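Local coordinates for F5/8 type C domain protein (Bacteroides ovatus, PDB 4ZRX) that is a putative alpha-L-fucosidase that probably uses a TIM-barrel domain to remove fucose from glycans and carries an F5/8 type C domain that may bind sugar, at residues K10-P15 against A28-T33. Sequence-based numbering, arbitrary orientation.
With EDO (1,2-ethanediol), chain C.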
# COMPACT_ATOMS: atom_id res chain seq x y z
N LYS A 10 -25.58 -0.17 6.24
CA LYS A 10 -24.43 0.45 6.97
C LYS A 10 -24.24 0.08 8.41
O LYS A 10 -23.10 -0.00 8.88
CB LYS A 10 -24.40 1.98 6.77
CG LYS A 10 -23.11 2.64 7.17
CD LYS A 10 -23.16 4.13 6.81
CE LYS A 10 -22.07 4.96 7.50
NZ LYS A 10 -22.12 6.38 7.02
N HIS A 11 -25.34 -0.14 9.13
CA HIS A 11 -25.29 -0.51 10.54
C HIS A 11 -26.42 -1.43 10.90
O HIS A 11 -27.52 -1.29 10.35
CB HIS A 11 -25.32 0.79 11.36
CG HIS A 11 -25.38 0.61 12.83
ND1 HIS A 11 -26.44 1.08 13.58
CD2 HIS A 11 -24.52 0.04 13.71
CE1 HIS A 11 -26.22 0.80 14.85
NE2 HIS A 11 -25.07 0.18 14.96
N VAL A 12 -26.14 -2.39 11.77
CA VAL A 12 -27.17 -3.18 12.38
C VAL A 12 -26.85 -3.38 13.85
O VAL A 12 -25.72 -3.60 14.21
CB VAL A 12 -27.34 -4.56 11.65
CG1 VAL A 12 -26.05 -5.43 11.69
CG2 VAL A 12 -28.49 -5.33 12.24
N GLU A 13 -27.89 -3.28 14.70
CA GLU A 13 -27.79 -3.52 16.13
C GLU A 13 -28.37 -4.91 16.41
O GLU A 13 -29.49 -5.19 15.98
CB GLU A 13 -28.63 -2.47 16.89
CG GLU A 13 -28.07 -1.06 16.78
CD GLU A 13 -29.04 -0.03 16.18
OE1 GLU A 13 -29.79 -0.34 15.21
OE2 GLU A 13 -29.01 1.12 16.64
N PHE A 14 -27.66 -5.76 17.12
CA PHE A 14 -28.18 -7.07 17.44
C PHE A 14 -29.09 -6.90 18.68
O PHE A 14 -28.72 -6.18 19.61
CB PHE A 14 -27.07 -8.06 17.77
CG PHE A 14 -26.07 -8.24 16.69
CD1 PHE A 14 -26.47 -8.36 15.34
CD2 PHE A 14 -24.73 -8.35 17.02
CE1 PHE A 14 -25.51 -8.54 14.34
CE2 PHE A 14 -23.76 -8.53 16.00
CZ PHE A 14 -24.18 -8.64 14.66
N PRO A 15 -30.27 -7.52 18.66
CA PRO A 15 -31.13 -7.52 19.87
C PRO A 15 -30.41 -8.14 21.05
O PRO A 15 -29.54 -9.00 20.89
CB PRO A 15 -32.32 -8.39 19.48
CG PRO A 15 -32.34 -8.39 18.01
CD PRO A 15 -30.93 -8.18 17.52
N ALA A 28 -25.03 -11.22 7.73
CA ALA A 28 -25.04 -11.58 6.34
C ALA A 28 -25.84 -10.59 5.51
O ALA A 28 -25.70 -10.55 4.28
CB ALA A 28 -25.61 -13.02 6.16
N ARG A 29 -26.73 -9.83 6.14
CA ARG A 29 -27.60 -8.94 5.40
C ARG A 29 -27.31 -7.49 5.64
O ARG A 29 -28.11 -6.61 5.33
CB ARG A 29 -29.05 -9.27 5.75
CG ARG A 29 -29.43 -10.63 5.25
CD ARG A 29 -30.85 -10.99 5.62
NE ARG A 29 -30.97 -11.22 7.05
CZ ARG A 29 -31.61 -10.43 7.91
NH1 ARG A 29 -32.21 -9.31 7.52
NH2 ARG A 29 -31.64 -10.76 9.19
N LEU A 30 -26.10 -7.22 6.15
CA LEU A 30 -25.60 -5.88 6.31
C LEU A 30 -24.92 -5.43 5.02
O LEU A 30 -24.08 -6.15 4.50
CB LEU A 30 -24.62 -5.86 7.46
CG LEU A 30 -23.83 -4.58 7.73
CD1 LEU A 30 -24.77 -3.46 8.14
CD2 LEU A 30 -22.82 -4.83 8.82
N VAL A 31 -25.29 -4.27 4.52
CA VAL A 31 -24.95 -3.86 3.17
C VAL A 31 -24.42 -2.40 3.12
O VAL A 31 -24.74 -1.63 3.98
CB VAL A 31 -26.12 -4.02 2.19
CG1 VAL A 31 -26.59 -5.43 2.19
CG2 VAL A 31 -27.24 -3.04 2.47
N PRO A 32 -23.57 -2.05 2.14
CA PRO A 32 -23.11 -0.65 1.98
C PRO A 32 -24.22 0.32 1.58
O PRO A 32 -25.23 -0.07 0.97
CB PRO A 32 -22.06 -0.73 0.82
CG PRO A 32 -22.39 -2.04 0.11
CD PRO A 32 -22.96 -2.95 1.14
N THR A 33 -24.01 1.60 1.92
CA THR A 33 -24.79 2.68 1.29
C THR A 33 -24.44 2.74 -0.17
O THR A 33 -23.40 2.23 -0.58
CB THR A 33 -24.43 4.04 1.92
OG1 THR A 33 -23.07 4.35 1.66
CG2 THR A 33 -24.63 4.05 3.37
C1 EDO C . -25.57 -0.16 -2.68
O1 EDO C . -26.87 0.41 -2.87
C2 EDO C . -25.65 -1.62 -2.29
O2 EDO C . -25.88 -1.81 -0.89
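Lys10 and Val31 join the two segments through one backbone hydrogen bond: Lys10 N gives its hydrogen to Val31 O at 2.8 Å. The touching parts, 10-12 and 30-33, run 149° apart, yet they do not pair as a ladder. Val31 belongs to a short parallel pairing with strand 8-9, whereas strand 11-13 lies antiparallel to strand 279-290, so the bond sits where the chain passes from one sheet to the other.

Beside it, Leu30 reaches over the peptide between Lys10 and His11. A chi1 of 173° swings the Leu30 side chain away from its own N, and Leu30 CD1 comes 3.5 Å from His11 N and 4.3 Å from Val12 CG1; Leu280 touches both Leu30 and Val12. Farther along, the extended Lys10 chain crosses the methyl of Thr33, CD to CG2 at 3.7 Å. Thr33 OG1 turns to Gln36 N, capping helix 34-42. On the far side, the O2 hydroxyl of an ethanediol, probably from the crystallisation liquor, donates a hydrogen bond to Pro32 O.

The chemistry across the contact is thus one main-chain bond flanked by apolar packing, while the Lys10 ammonium joins it to Asp222 and Asp223 through salt bridges and the Thr33 hydroxyl serves the start of the helix.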